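Cycloalternan-forming enzyme (PDB 5F7U) belongs to the family 31 glycoside hydrolases, a multidomain carbohydrate-active protein with a TIM barrel, flanking beta domains and a carbohydrate-binding module. Local coordinates at residues I40-W43 with G48-V51; A68-S73 with Y78-L83. The protein carries 1 engineered substitution. All blocks are in the same frame, centred on the assembly; numbering follows the deposited sequence.

Contact 1. Residues I40-W43 with G48-V51; sequences ITTW and GQDV. With GLC (alpha-D-glucopyranose), chain E.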
loop_
_atom_site.group_PDB
_atom_site.type_symbol
_atom_site.label_atom_id
_atom_site.label_comp_id
_atom_site.label_asym_id
_atom_site.label_seq_id
_atom_site.Cartn_x
_atom_site.Cartn_y
_atom_site.Cartn_z
ATOM N N ILE A 40 -32.093 29.364 -3.480
ATOM C CA ILE A 40 -33.084 29.098 -4.539
ATOM C C ILE A 40 -32.707 29.865 -5.800
ATOM O O ILE A 40 -32.260 31.005 -5.702
ATOM C CB ILE A 40 -34.485 29.564 -4.049
ATOM C CG1 ILE A 40 -34.841 28.860 -2.725
ATOM C CG2 ILE A 40 -35.564 29.346 -5.116
ATOM C CD1 ILE A 40 -35.896 29.616 -1.905
ATOM N N THR A 41 -32.894 29.262 -6.984
ATOM C CA THR A 41 -32.650 29.998 -8.234
ATOM C C THR A 41 -33.919 30.137 -9.048
ATOM O O THR A 41 -34.801 29.274 -8.980
ATOM C CB THR A 41 -31.492 29.398 -9.083
ATOM O OG1 THR A 41 -31.049 30.334 -10.081
ATOM C CG2 THR A 41 -31.863 28.081 -9.750
ATOM N N THR A 42 -34.012 31.253 -9.771
ATOM C CA THR A 42 -35.055 31.422 -10.786
ATOM C C THR A 42 -34.390 31.886 -12.077
ATOM O O THR A 42 -33.286 32.438 -12.047
ATOM C CB THR A 42 -36.092 32.476 -10.351
ATOM O OG1 THR A 42 -35.422 33.720 -10.040
ATOM C CG2 THR A 42 -36.865 31.974 -9.132
ATOM N N TRP A 43 -35.065 31.676 -13.206
ATOM C CA TRP A 43 -34.572 32.141 -14.499
ATOM C C TRP A 43 -35.785 32.392 -15.406
ATOM O O TRP A 43 -36.825 31.761 -15.186
ATOM C CB TRP A 43 -33.633 31.111 -15.134
ATOM C CG TRP A 43 -34.282 29.793 -15.428
ATOM C CD1 TRP A 43 -34.828 29.392 -16.628
ATOM C CD2 TRP A 43 -34.457 28.707 -14.520
ATOM N NE1 TRP A 43 -35.329 28.114 -16.511
ATOM C CE2 TRP A 43 -35.117 27.669 -15.231
ATOM C CE3 TRP A 43 -34.132 28.505 -13.167
ATOM C CZ2 TRP A 43 -35.444 26.440 -14.637
ATOM C CZ3 TRP A 43 -34.465 27.274 -12.567
ATOM C CH2 TRP A 43 -35.118 26.265 -13.309
ATOM N N GLY A 48 -39.758 42.022 -11.065
ATOM C CA GLY A 48 -41.099 41.586 -10.676
ATOM C C GLY A 48 -41.178 40.114 -10.326
ATOM O O GLY A 48 -42.267 39.541 -10.287
ATOM N N GLN A 49 -40.027 39.493 -10.091
ATOM C CA GLN A 49 -39.994 38.118 -9.595
ATOM C C GLN A 49 -40.151 38.108 -8.089
ATOM O O GLN A 49 -39.563 38.940 -7.403
ATOM C CB GLN A 49 -38.685 37.427 -9.985
ATOM C CG GLN A 49 -38.561 37.204 -11.484
ATOM C CD GLN A 49 -37.487 36.195 -11.868
ATOM O OE1 GLN A 49 -36.580 35.879 -11.085
ATOM N NE2 GLN A 49 -37.591 35.676 -13.089
ATOM N N ASP A 50 -40.958 37.168 -7.594
ATOM C CA ASP A 50 -41.094 36.896 -6.164
ATOM C C ASP A 50 -40.703 35.458 -5.904
ATOM O O ASP A 50 -41.054 34.570 -6.683
ATOM C CB ASP A 50 -42.541 37.104 -5.703
ATOM C CG ASP A 50 -43.031 38.502 -5.942
ATOM O OD1 ASP A 50 -42.369 39.467 -5.500
ATOM O OD2 ASP A 50 -44.098 38.642 -6.571
ATOM N N VAL A 51 -39.956 35.247 -4.821
ATOM C CA VAL A 51 -39.577 33.910 -4.381
ATOM C C VAL A 51 -39.915 33.814 -2.909
ATOM O O VAL A 51 -39.609 34.719 -2.117
ATOM C CB VAL A 51 -38.072 33.604 -4.630
ATOM C CG1 VAL A 51 -37.669 32.246 -4.052
ATOM C CG2 VAL A 51 -37.790 33.625 -6.121
HETATM C C1 GLC E . -31.925 27.314 -17.858
HETATM C C2 GLC E . -31.483 27.885 -16.498
HETATM C C3 GLC E . -30.890 26.794 -15.599
HETATM C C4 GLC E . -31.859 25.616 -15.433
HETATM C C5 GLC E . -32.296 25.087 -16.812
HETATM C C6 GLC E . -33.409 24.046 -16.708
HETATM O O1 GLC E . -30.794 27.015 -18.683
HETATM O O2 GLC E . -30.557 28.964 -16.685
HETATM O O3 GLC E . -30.566 27.322 -14.312
HETATM O O4 GLC E . -31.203 24.581 -14.690
HETATM O O5 GLC E . -32.750 26.141 -17.692
HETATM O O6 GLC E . -33.382 23.231 -17.883
#
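The N-terminal beta-sandwich domain of the E-set kind holds a glycan pocket formed by Tyr8, Trp43, Asn75 and Asn76, and strand 40-43 connects that pocket to the domain interior, where it meets strand 49-51. The two segments run nearly antiparallel, at 157°, but their axes stay 9.1 Å apart, so side chains rather than backbones make the contact. Thr42 OG1 donates to Gln49 OE1 over 2.7 Å, reaching the carbonyl 30° out of its plane. With chi1 at 55°, the hydroxyl of Thr42 sits between its own backbone N and carbonyl carbon, which leaves CG2 to press on Val51 CG2 at 3.6 Å. The other methyl of Val51, CG1, lies against Ile40 CG2 at 3.7 Å, with Ile40 CD1 almost as close. Trp43 turns its CB away from strand 49-51 and offers one indole face to the glucose. The sugar lies over this face in a carbohydrate-aromatic stack, with the indole as the platform: C2 stands 3.5 Å above the ring plane, toward the rim, and O5 comes within 3.5 Å of NE1. Asn76 OD1 adds a hydrogen bond to the same glucose. Thr42 OG1 is also bonded to Trp79 NE1, so the one hydroxyl links Gln49 to Trp79. Strand 36-43 itself is flanked by strands 6-8 and 76-84, while strand 91-100 meets Ile40 through Thr96 and Gln49 through Thr100.

Contact 2. Residues A68-S73 with Y78-L83; sequences AYDYNS and YWKADL
Tyr71 and Tyr78 pack closely at the turn end of a beta hairpin whose arms, 68-73 and 78-83, are antiparallel and interrupted by a classic beta bulge. Two residues, Asp70 and Tyr71, stand across from the single residue Tyr78: Asp70 N donates to Tyr78 O at 2.8 Å, Tyr71 N reaches the same oxygen only weakly, and Tyr78 N returns a bond to Tyr71 O. Beyond the bulge the regular ladder resumes, with Ala68 and Lys80 as a hydrogen-bonded pair. The extra residue brings the two phenol rings onto one face of the sheet. They lie nearly parallel, 14° apart, but displaced along their planes, with little of one ring above the other. Tyr78 CB sits over the Tyr71 ring in a CH-pi contact, 3.8 Å from its centroid, and Tyr71 OH lies over the Tyr78 ring in turn. Tyr71 CG stands between its backbone N and carbonyl carbon (chi1 59°), an arrangement that folds the ring back across the partner strand. The side with Asp70 and Lys80 is looser. Asp70 OD2 rests 3.3 Å from Lys80 CE but 4.2 Å from NZ, too far for a salt bridge, and the ammonium is hydrogen-bonded to Asn39 OD1 instead. Trp79 sends its indole to the opposite face, toward strand 49-57. Near the turn, at the rim of the tyrosine pair, a water lies 3.1 Å from Tyr78 OH and is weakly bound to Ser73 O.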
loop_
_atom_site.group_PDB
_atom_site.type_symbol
_atom_site.label_atom_id
_atom_site.label_comp_id
_atom_site.label_asym_id
_atom_site.label_seq_id
_atom_site.Cartn_x
_atom_site.Cartn_y
_atom_site.Cartn_z
ATOM N N ALA A 68 -34.789 36.667 -0.171
ATOM C CA ALA A 68 -34.050 37.889 -0.454
ATOM C C ALA A 68 -33.156 37.674 -1.675
ATOM O O ALA A 68 -32.547 36.602 -1.800
ATOM C CB ALA A 68 -33.179 38.214 0.759
ATOM N N TYR A 69 -33.036 38.689 -2.549
ATOM C CA TYR A 69 -32.069 38.654 -3.654
ATOM C C TYR A 69 -30.666 38.390 -3.106
ATOM O O TYR A 69 -30.245 39.033 -2.134
ATOM C CB TYR A 69 -32.069 40.004 -4.409
ATOM C CG TYR A 69 -30.993 40.181 -5.487
ATOM C CD1 TYR A 69 -31.216 39.744 -6.799
ATOM C CD2 TYR A 69 -29.772 40.815 -5.199
ATOM C CE1 TYR A 69 -30.250 39.909 -7.785
ATOM C CE2 TYR A 69 -28.788 40.986 -6.178
ATOM C CZ TYR A 69 -29.035 40.531 -7.473
ATOM O OH TYR A 69 -28.082 40.704 -8.465
ATOM N N ASP A 70 -29.934 37.474 -3.727
ATOM C CA ASP A 70 -28.561 37.221 -3.330
ATOM C C ASP A 70 -27.610 37.782 -4.392
ATOM O O ASP A 70 -26.954 38.791 -4.148
ATOM C CB ASP A 70 -28.344 35.729 -3.054
ATOM C CG ASP A 70 -26.992 35.423 -2.434
ATOM O OD1 ASP A 70 -26.236 36.350 -2.072
ATOM O OD2 ASP A 70 -26.652 34.234 -2.349
ATOM N N TYR A 71 -27.600 37.179 -5.580
ATOM C CA TYR A 71 -26.817 37.668 -6.714
ATOM C C TYR A 71 -27.446 37.160 -8.003
ATOM O O TYR A 71 -28.218 36.187 -7.996
ATOM C CB TYR A 71 -25.345 37.205 -6.623
ATOM C CG TYR A 71 -25.196 35.678 -6.590
ATOM C CD1 TYR A 71 -25.332 34.966 -5.389
ATOM C CD2 TYR A 71 -24.951 34.958 -7.754
ATOM C CE1 TYR A 71 -25.234 33.581 -5.353
ATOM C CE2 TYR A 71 -24.835 33.563 -7.725
ATOM C CZ TYR A 71 -24.974 32.895 -6.519
ATOM O OH TYR A 71 -24.870 31.533 -6.473
ATOM N N ASN A 72 -27.096 37.809 -9.105
ATOM C CA ASN A 72 -27.398 37.289 -10.432
ATOM C C ASN A 72 -26.151 36.670 -11.025
ATOM O O ASN A 72 -25.061 37.194 -10.837
ATOM C CB ASN A 72 -27.865 38.421 -11.343
ATOM C CG ASN A 72 -29.276 38.882 -11.029
ATOM O OD1 ASN A 72 -30.085 38.138 -10.477
ATOM N ND2 ASN A 72 -29.576 40.106 -11.388
ATOM N N SER A 73 -26.316 35.582 -11.777
ATOM C CA SER A 73 -25.207 35.021 -12.558
ATOM C C SER A 73 -25.745 34.269 -13.765
ATOM O O SER A 73 -26.646 33.445 -13.631
ATOM C CB SER A 73 -24.343 34.095 -11.709
ATOM O OG SER A 73 -23.172 33.722 -12.422
ATOM N N TYR A 78 -30.261 34.253 -7.933
ATOM C CA TYR A 78 -30.101 33.386 -6.767
ATOM C C TYR A 78 -30.606 34.150 -5.571
ATOM O O TYR A 78 -30.353 35.363 -5.443
ATOM C CB TYR A 78 -28.627 32.954 -6.608
ATOM C CG TYR A 78 -28.217 32.046 -7.733
ATOM C CD1 TYR A 78 -27.740 32.568 -8.938
ATOM C CD2 TYR A 78 -28.334 30.655 -7.606
ATOM C CE1 TYR A 78 -27.376 31.741 -9.985
ATOM C CE2 TYR A 78 -27.984 29.817 -8.650
ATOM C CZ TYR A 78 -27.512 30.362 -9.827
ATOM O OH TYR A 78 -27.182 29.525 -10.864
ATOM N N TRP A 79 -31.359 33.445 -4.742
ATOM C CA TRP A 79 -32.105 34.003 -3.620
ATOM C C TRP A 79 -31.810 33.210 -2.345
ATOM O O TRP A 79 -31.517 32.009 -2.418
ATOM C CB TRP A 79 -33.615 33.878 -3.890
ATOM C CG TRP A 79 -34.107 34.376 -5.226
ATOM C CD1 TRP A 79 -34.039 33.730 -6.425
ATOM C CD2 TRP A 79 -34.807 35.608 -5.473
ATOM N NE1 TRP A 79 -34.627 34.490 -7.414
ATOM C CE2 TRP A 79 -35.107 35.646 -6.858
ATOM C CE3 TRP A 79 -35.207 36.686 -4.657
ATOM C CZ2 TRP A 79 -35.775 36.727 -7.460
ATOM C CZ3 TRP A 79 -35.871 37.773 -5.255
ATOM C CH2 TRP A 79 -36.162 37.772 -6.647
ATOM N N LYS A 80 -31.885 33.886 -1.192
ATOM C CA LYS A 80 -31.744 33.236 0.112
ATOM C C LYS A 80 -33.000 33.411 0.934
ATOM O O LYS A 80 -33.464 34.545 1.139
ATOM C CB LYS A 80 -30.545 33.791 0.900
ATOM C CG LYS A 80 -29.209 33.301 0.397
ATOM C CD LYS A 80 -28.083 33.799 1.300
ATOM C CE LYS A 80 -26.727 33.277 0.822
ATOM N NZ LYS A 80 -26.514 31.823 1.081
ATOM N N ALA A 81 -33.540 32.288 1.399
ATOM C CA ALA A 81 -34.680 32.283 2.320
ATOM C C ALA A 81 -34.196 31.800 3.677
ATOM O O ALA A 81 -33.573 30.732 3.767
ATOM C CB ALA A 81 -35.780 31.380 1.795
ATOM N N ASP A 82 -34.477 32.588 4.720
ATOM C CA ASP A 82 -34.005 32.280 6.077
ATOM C C ASP A 82 -35.153 31.719 6.904
ATOM O O ASP A 82 -36.108 32.427 7.194
ATOM C CB ASP A 82 -33.429 33.547 6.738
ATOM C CG ASP A 82 -32.773 33.274 8.086
ATOM O OD1 ASP A 82 -32.703 32.107 8.528
ATOM O OD2 ASP A 82 -32.306 34.251 8.710
ATOM N N LEU A 83 -35.066 30.435 7.269
ATOM C CA LEU A 83 -36.111 29.783 8.052
ATOM C C LEU A 83 -35.951 29.984 9.560
ATOM O O LEU A 83 -36.856 29.654 10.339
ATOM C CB LEU A 83 -36.167 28.278 7.738
ATOM C CG LEU A 83 -36.563 27.843 6.324
ATOM C CD1 LEU A 83 -36.539 26.321 6.247
ATOM C CD2 LEU A 83 -37.938 28.364 5.929
HETATM O O HOH W 1 -26.274 29.974 -13.791
#

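The two segments of contact 1 both precede those of contact 2 in the chain, yet the contact centres lie only 9 Å apart in the N-terminal domain, about 51 and 47 Å, respectively, from the centre of the chain. Strand 76-84 connects them: it pairs with strand 36-43 of contact 1 and with strand 60-73 of contact 2, while strands 49-57 and 60-73 are themselves paired neighbours. Trp79 is the main meeting point. Its backbone N lies 2.8 Å from Ile40 O in a probable hydrogen bond, and its indole packs on Val51. Contact 1 thus forms a buried interior behind the sugar platform, whereas contact 2 shapes a more exposed hairpin beside it.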